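Local coordinates for protein dally-like, isoform A (Drosophila melanogaster, PDB 6XTZ) that binds Wnt and Hedgehog family proteins as a glypican, probably a cell-surface proteoglycan, and shields the Wnt lipid to enable signalling at a distance, at residues P181-Q192 with L296-F307. The protein carries 5 engineered substitutions. Sequence-based numbering, arbitrary orientation.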
ATOM      1  N   PRO A 181      -0.777 -33.952  25.005  1.00 64.86           N
ATOM      2  CA  PRO A 181      -1.892 -34.889  25.228  1.00 67.97           C
ATOM      3  C   PRO A 181      -2.754 -35.117  23.998  1.00 65.65           C
ATOM      4  O   PRO A 181      -3.291 -36.220  23.828  1.00 63.01           O
ATOM      5  CB  PRO A 181      -2.695 -34.223  26.357  1.00 68.77           C
ATOM      6  CG  PRO A 181      -1.777 -33.199  26.954  1.00 66.11           C
ATOM      7  CD  PRO A 181      -0.888 -32.749  25.845  1.00 66.81           C
ATOM      8  N   PHE A 182      -2.908 -34.112  23.139  1.00 56.17           N
ATOM      9  CA  PHE A 182      -3.739 -34.221  21.947  1.00 55.32           C
ATOM     10  C   PHE A 182      -2.930 -34.519  20.691  1.00 56.51           C
ATOM     11  O   PHE A 182      -3.465 -34.413  19.584  1.00 54.65           O
ATOM     12  CB  PHE A 182      -4.544 -32.935  21.742  1.00 55.48           C
ATOM     13  CG  PHE A 182      -5.405 -32.557  22.915  1.00 59.61           C
ATOM     14  CD1 PHE A 182      -5.927 -33.526  23.756  1.00 61.16           C
ATOM     15  CD2 PHE A 182      -5.694 -31.226  23.174  1.00 64.08           C
ATOM     16  CE1 PHE A 182      -6.718 -33.175  24.833  1.00 62.98           C
ATOM     17  CE2 PHE A 182      -6.486 -30.868  24.250  1.00 65.26           C
ATOM     18  CZ  PHE A 182      -6.998 -31.845  25.081  1.00 64.64           C
ATOM     19  N   GLY A 183      -1.661 -34.891  20.834  1.00 56.00           N
ATOM     20  CA  GLY A 183      -0.798 -35.048  19.681  1.00 54.32           C
ATOM     21  C   GLY A 183      -0.309 -33.713  19.160  1.00 54.25           C
ATOM     22  O   GLY A 183      -0.042 -32.799  19.945  1.00 48.50           O
ATOM     23  N   ASP A 184      -0.193 -33.583  17.839  1.00 56.73           N
ATOM     24  CA  ASP A 184       0.266 -32.353  17.207  1.00 57.08           C
ATOM     25  C   ASP A 184      -0.882 -31.467  16.735  1.00 55.74           C
ATOM     26  O   ASP A 184      -0.639 -30.466  16.055  1.00 57.61           O
ATOM     27  CB  ASP A 184       1.195 -32.680  16.033  1.00 58.73           C
ATOM     28  CG  ASP A 184       0.535 -33.564  14.985  1.00 61.36           C
ATOM     29  OD1 ASP A 184      -0.663 -33.887  15.131  1.00 61.10           O
ATOM     30  OD2 ASP A 184       1.219 -33.938  14.011  1.00 65.40           O
ATOM     31  N   VAL A 185      -2.123 -31.818  17.077  1.00 50.87           N
ATOM     32  CA  VAL A 185      -3.272 -31.029  16.621  1.00 48.28           C
ATOM     33  C   VAL A 185      -3.263 -29.620  17.204  1.00 43.29           C
ATOM     34  O   VAL A 185      -3.478 -28.661  16.434  1.00 41.53           O
ATOM     35  CB  VAL A 185      -4.578 -31.784  16.913  1.00 46.05           C
ATOM     36  CG1 VAL A 185      -5.786 -30.931  16.561  1.00 45.42           C
ATOM     37  CG2 VAL A 185      -4.609 -33.098  16.147  1.00 45.97           C
ATOM     38  N   PRO A 186      -3.041 -29.401  18.505  1.00 46.03           N
ATOM     39  CA  PRO A 186      -3.008 -28.016  19.005  1.00 43.57           C
ATOM     40  C   PRO A 186      -1.906 -27.172  18.392  1.00 55.92           C
ATOM     41  O   PRO A 186      -2.143 -26.006  18.049  1.00 51.11           O
ATOM     42  CB  PRO A 186      -2.807 -28.195  20.516  1.00 43.72           C
ATOM     43  CG  PRO A 186      -3.356 -29.544  20.806  1.00 47.96           C
ATOM     44  CD  PRO A 186      -2.990 -30.374  19.617  1.00 42.61           C
ATOM     45  N   ASP A 187      -0.700 -27.726  18.244  1.00 59.37           N
ATOM     46  CA  ASP A 187       0.404 -26.954  17.681  1.00 54.72           C
ATOM     47  C   ASP A 187       0.146 -26.598  16.223  1.00 50.09           C
ATOM     48  O   ASP A 187       0.413 -25.467  15.800  1.00 49.46           O
ATOM     49  CB  ASP A 187       1.714 -27.730  17.823  1.00 64.65           C
ATOM     50  CG  ASP A 187       2.161 -27.855  19.266  1.00 77.12           C
ATOM     51  OD1 ASP A 187       1.898 -26.924  20.056  1.00 81.51           O
ATOM     52  OD2 ASP A 187       2.775 -28.887  19.612  1.00 82.53           O
ATOM     53  N   LYS A 188      -0.370 -27.546  15.437  1.00 47.09           N
ATOM     54  CA  LYS A 188      -0.680 -27.249  14.043  1.00 48.38           C
ATOM     55  C   LYS A 188      -1.786 -26.209  13.938  1.00 48.95           C
ATOM     56  O   LYS A 188      -1.747 -25.334  13.065  1.00 47.84           O
ATOM     57  CB  LYS A 188      -1.071 -28.527  13.302  1.00 49.05           C
ATOM     58  CG  LYS A 188       0.089 -29.471  13.020  1.00 55.61           C
ATOM     59  CD  LYS A 188      -0.388 -30.717  12.289  1.00 55.44           C
ATOM     60  CE  LYS A 188       0.779 -31.599  11.871  1.00 62.87           C
ATOM     61  NZ  LYS A 188       1.664 -30.924  10.886  1.00 68.93           N
ATOM     62  N   LEU A 189      -2.781 -26.283  14.824  1.00 48.46           N
ATOM     63  CA  LEU A 189      -3.880 -25.326  14.779  1.00 47.34           C
ATOM     64  C   LEU A 189      -3.438 -23.953  15.270  1.00 47.35           C
ATOM     65  O   LEU A 189      -3.876 -22.927  14.737  1.00 42.78           O
ATOM     66  CB  LEU A 189      -5.056 -25.844  15.607  1.00 45.69           C
ATOM     67  CG  LEU A 189      -6.355 -25.039  15.556  1.00 47.66           C
ATOM     68  CD1 LEU A 189      -6.898 -24.983  14.137  1.00 48.02           C
ATOM     69  CD2 LEU A 189      -7.384 -25.638  16.500  1.00 55.25           C
ATOM     70  N   SER A 190      -2.565 -23.912  16.280  1.00 48.11           N
ATOM     71  CA  SER A 190      -2.105 -22.632  16.809  1.00 47.49           C
ATOM     72  C   SER A 190      -1.306 -21.857  15.770  1.00 44.04           C
ATOM     73  O   SER A 190      -1.432 -20.631  15.668  1.00 47.89           O
ATOM     74  CB  SER A 190      -1.268 -22.852  18.067  1.00 50.06           C
ATOM     75  OG  SER A 190      -2.035 -23.453  19.093  1.00 61.96           O
ATOM     76  N   VAL A 191      -0.476 -22.552  14.990  1.00 40.18           N
ATOM     77  CA  VAL A 191       0.328 -21.871  13.982  1.00 47.34           C
ATOM     78  C   VAL A 191      -0.549 -21.385  12.836  1.00 47.98           C
ATOM     79  O   VAL A 191      -0.392 -20.256  12.353  1.00 39.97           O
ATOM     80  CB  VAL A 191       1.454 -22.793  13.481  1.00 46.76           C
ATOM     81  CG1 VAL A 191       2.251 -22.103  12.387  1.00 46.48           C
ATOM     82  CG2 VAL A 191       2.362 -23.185  14.630  1.00 44.14           C
ATOM     83  N   GLN A 192      -1.487 -22.221  12.383  1.00 46.15           N
ATOM     84  CA  GLN A 192      -2.360 -21.822  11.284  1.00 49.11           C
ATOM     85  C   GLN A 192      -3.261 -20.659  11.676  1.00 50.07           C
ATOM     86  O   GLN A 192      -3.575 -19.811  10.831  1.00 46.06           O
ATOM     87  CB  GLN A 192      -3.191 -23.015  10.814  1.00 51.30           C
ATOM     88  CG  GLN A 192      -2.362 -24.109  10.156  1.00 66.24           C
ATOM     89  CD  GLN A 192      -3.181 -25.334   9.794  1.00 78.60           C
ATOM     90  OE1 GLN A 192      -4.410 -25.318   9.867  1.00 84.42           O
ATOM     91  NE2 GLN A 192      -2.501 -26.406   9.407  1.00 79.10           N
ATOM     92  N   LEU A 296     -12.939 -28.225  11.615  1.00 59.88           N
ATOM     93  CA  LEU A 296     -12.624 -28.156  13.037  1.00 59.55           C
ATOM     94  C   LEU A 296     -13.074 -29.406  13.784  1.00 60.85           C
ATOM     95  O   LEU A 296     -12.403 -29.836  14.729  1.00 62.46           O
ATOM     96  CB  LEU A 296     -13.253 -26.907  13.655  1.00 66.37           C
ATOM     97  CG  LEU A 296     -12.786 -26.570  15.071  1.00 68.27           C
ATOM     98  CD1 LEU A 296     -11.267 -26.539  15.138  1.00 67.21           C
ATOM     99  CD2 LEU A 296     -13.367 -25.241  15.518  1.00 68.76           C
ATOM    100  N   ASN A 297     -14.195 -30.008  13.379  1.00 57.33           N
ATOM    101  CA  ASN A 297     -14.689 -31.176  14.099  1.00 64.42           C
ATOM    102  C   ASN A 297     -13.796 -32.390  13.881  1.00 64.74           C
ATOM    103  O   ASN A 297     -13.686 -33.243  14.769  1.00 63.91           O
ATOM    104  CB  ASN A 297     -16.128 -31.489  13.687  1.00 71.73           C
ATOM    105  CG  ASN A 297     -16.225 -32.057  12.287  1.00 78.04           C
ATOM    106  OD1 ASN A 297     -15.552 -31.592  11.369  1.00 80.07           O
ATOM    107  ND2 ASN A 297     -17.065 -33.073  12.117  1.00 78.69           N
ATOM    108  N   ILE A 298     -13.150 -32.488  12.718  1.00 62.48           N
ATOM    109  CA  ILE A 298     -12.247 -33.609  12.487  1.00 65.63           C
ATOM    110  C   ILE A 298     -10.944 -33.420  13.259  1.00 60.62           C
ATOM    111  O   ILE A 298     -10.327 -34.402  13.691  1.00 60.27           O
ATOM    112  CB  ILE A 298     -12.000 -33.802  10.980  1.00 72.16           C
ATOM    113  CG1 ILE A 298     -10.511 -33.698  10.651  1.00 77.89           C
ATOM    114  CG2 ILE A 298     -12.800 -32.796  10.167  1.00 73.09           C
ATOM    115  CD1 ILE A 298     -10.186 -34.042   9.233  1.00 83.47           C
ATOM    116  N   LYS A 299     -10.512 -32.172  13.460  1.00 59.35           N
ATOM    117  CA  LYS A 299      -9.335 -31.931  14.285  1.00 56.92           C
ATOM    118  C   LYS A 299      -9.606 -32.266  15.745  1.00 57.45           C
ATOM    119  O   LYS A 299      -8.708 -32.744  16.449  1.00 59.13           O
ATOM    120  CB  LYS A 299      -8.877 -30.480  14.138  1.00 54.98           C
ATOM    121  CG  LYS A 299      -8.473 -30.104  12.717  1.00 60.28           C
ATOM    122  CD  LYS A 299      -8.157 -28.622  12.589  1.00 63.96           C
ATOM    123  CE  LYS A 299      -7.740 -28.275  11.166  1.00 68.18           C
ATOM    124  NZ  LYS A 299      -7.471 -26.822  10.991  1.00 67.90           N
ATOM    125  N   ILE A 300     -10.833 -32.031  16.214  1.00 56.95           N
ATOM    126  CA  ILE A 300     -11.195 -32.413  17.575  1.00 58.60           C
ATOM    127  C   ILE A 300     -11.234 -33.930  17.709  1.00 56.89           C
ATOM    128  O   ILE A 300     -10.797 -34.489  18.723  1.00 52.48           O
ATOM    129  CB  ILE A 300     -12.540 -31.775  17.970  1.00 59.24           C
ATOM    130  CG1 ILE A 300     -12.445 -30.249  17.915  1.00 60.48           C
ATOM    131  CG2 ILE A 300     -12.967 -32.230  19.360  1.00 58.20           C
ATOM    132  CD1 ILE A 300     -13.739 -29.548  18.266  1.00 61.31           C
ATOM    133  N   SER A 301     -11.751 -34.618  16.690  1.00 58.56           N
ATOM    134  CA  SER A 301     -11.824 -36.075  16.738  1.00 60.58           C
ATOM    135  C   SER A 301     -10.434 -36.696  16.781  1.00 61.17           C
ATOM    136  O   SER A 301     -10.221 -37.710  17.458  1.00 58.01           O
ATOM    137  CB  SER A 301     -12.612 -36.601  15.540  1.00 65.21           C
ATOM    138  OG  SER A 301     -13.948 -36.130  15.567  1.00 69.66           O
ATOM    139  N   GLU A 302      -9.474 -36.104  16.068  1.00 61.29           N
ATOM    140  CA  GLU A 302      -8.106 -36.604  16.135  1.00 61.39           C
ATOM    141  C   GLU A 302      -7.484 -36.315  17.497  1.00 64.28           C
ATOM    142  O   GLU A 302      -6.716 -37.130  18.020  1.00 67.68           O
ATOM    143  CB  GLU A 302      -7.260 -35.992  15.018  1.00 61.32           C
ATOM    144  CG  GLU A 302      -5.830 -36.512  14.981  1.00 61.82           C
ATOM    145  CD  GLU A 302      -5.003 -35.879  13.882  1.00 68.75           C
ATOM    146  OE1 GLU A 302      -5.534 -35.007  13.162  1.00 72.21           O
ATOM    147  OE2 GLU A 302      -3.821 -36.255  13.735  1.00 70.89           O
ATOM    148  N   ALA A 303      -7.811 -35.163  18.088  1.00 64.83           N
ATOM    149  CA  ALA A 303      -7.301 -34.849  19.418  1.00 62.98           C
ATOM    150  C   ALA A 303      -7.852 -35.813  20.461  1.00 65.22           C
ATOM    151  O   ALA A 303      -7.119 -36.252  21.356  1.00 66.19           O
ATOM    152  CB  ALA A 303      -7.643 -33.405  19.784  1.00 56.34           C
ATOM    153  N   ILE A 304      -9.138 -36.156  20.361  1.00 65.32           N
ATOM    154  CA  ILE A 304      -9.729 -37.107  21.297  1.00 65.41           C
ATOM    155  C   ILE A 304      -9.154 -38.501  21.075  1.00 64.13           C
ATOM    156  O   ILE A 304      -8.871 -39.232  22.032  1.00 61.33           O
ATOM    157  CB  ILE A 304     -11.263 -37.096  21.171  1.00 75.50           C
ATOM    158  CG1 ILE A 304     -11.817 -35.715  21.525  1.00 76.98           C
ATOM    159  CG2 ILE A 304     -11.886 -38.164  22.058  1.00 83.70           C
ATOM    160  CD1 ILE A 304     -11.477 -35.265  22.929  1.00 79.56           C
ATOM    161  N   MET A 305      -8.971 -38.890  19.810  1.00 65.97           N
ATOM    162  CA  MET A 305      -8.350 -40.176  19.507  1.00 66.90           C
ATOM    163  C   MET A 305      -6.935 -40.251  20.067  1.00 64.64           C
ATOM    164  O   MET A 305      -6.519 -41.292  20.591  1.00 62.85           O
ATOM    165  CB  MET A 305      -8.350 -40.405  17.995  1.00 75.28           C
ATOM    166  CG  MET A 305      -7.298 -41.383  17.496  1.00 85.27           C
ATOM    167  SD  MET A 305      -7.271 -41.485  15.695  1.00 95.57           S
ATOM    168  CE  MET A 305      -5.639 -42.166  15.409  1.00 96.43           C
ATOM    169  N   ASN A 306      -6.180 -39.152  19.977  1.00 63.60           N
ATOM    170  CA  ASN A 306      -4.835 -39.134  20.540  1.00 61.61           C
ATOM    171  C   ASN A 306      -4.861 -39.134  22.062  1.00 58.02           C
ATOM    172  O   ASN A 306      -3.941 -39.661  22.697  1.00 58.86           O
ATOM    173  CB  ASN A 306      -4.060 -37.919  20.027  1.00 61.64           C
ATOM    174  CG  ASN A 306      -3.822 -37.965  18.530  1.00 67.89           C
ATOM    175  OD1 ASN A 306      -3.756 -39.038  17.932  1.00 71.44           O
ATOM    176  ND2 ASN A 306      -3.689 -36.794  17.918  1.00 70.17           N
ATOM    177  N   PHE A 307      -5.896 -38.548  22.665  1.00 58.58           N
ATOM    178  CA  PHE A 307      -5.994 -38.522  24.118  1.00 64.71           C
ATOM    179  C   PHE A 307      -6.446 -39.855  24.697  1.00 66.50           C
ATOM    180  O   PHE A 307      -6.149 -40.140  25.860  1.00 66.29           O
ATOM    181  CB  PHE A 307      -6.950 -37.414  24.565  1.00 71.82           C
ATOM    182  CG  PHE A 307      -6.929 -37.158  26.046  1.00 78.60           C
ATOM    183  CD1 PHE A 307      -5.929 -36.387  26.614  1.00 80.87           C
ATOM    184  CD2 PHE A 307      -7.908 -37.689  26.869  1.00 80.00           C
ATOM    185  CE1 PHE A 307      -5.904 -36.151  27.975  1.00 79.98           C
ATOM    186  CE2 PHE A 307      -7.888 -37.456  28.232  1.00 79.82           C
ATOM    187  CZ  PHE A 307      -6.885 -36.686  28.785  1.00 77.67           C
TER
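Leu296 CD1 meets Leu189 CD2 at 4.2 Å where two helices of the all-helical glypican core pack nearly antiparallel, their short segments inclined at 150° with axes 10.6 Å apart. Leu189 also touches the bound O-palmitoleoyl serine, so this end of the packing borders the lipid pocket. One turn on, Lys299, extended beyond CG, runs past Leu189, bringing NZ to 3.7 Å from Leu189 CD1 and near Gln192 OE1, too long there for a hydrogen bond. Val185 is a knob in the hole formed by Lys299, Glu302, Ala303 and Asn306. With CG1 anti to the backbone N, this methyl lies 3.4 Å from Lys299 O, while CG2 rests against the carboxylate carbon of Glu302. The Glu302 carboxylate also approaches that of Asp184, a like-charge pair that would probably disfavour closer approach. Small Ala303 lets the backbones come together, its CA 4.4 Å from Phe182 CA and its CB 3.7 Å from Phe182 CB, beneath the type II' turn from Phe182 to Val185. The Phe182 ring meets Tyr151 of helix 139-158 edge-to-face, tying the turn to a third helix. Asn306 ND2 donates to Phe182 O (2.9 Å, 167° at the hydrogen), the acceptor close to the amide plane but the donor above the carbonyl plane; with an alanine in place of Asn306, this carbonyl is likely to lose its donor and the turn to be held less firmly. Gly183 is required by its backbone angles, where a CB would press on the preceding carbonyl O; it would also hit Asn306 ND2. Finally, Phe307 slants against Phe182, ring planes 61° apart, and Pro181 CB lies in plane at the Phe307 ring edge, 3.9 Å from Phe307 CD1.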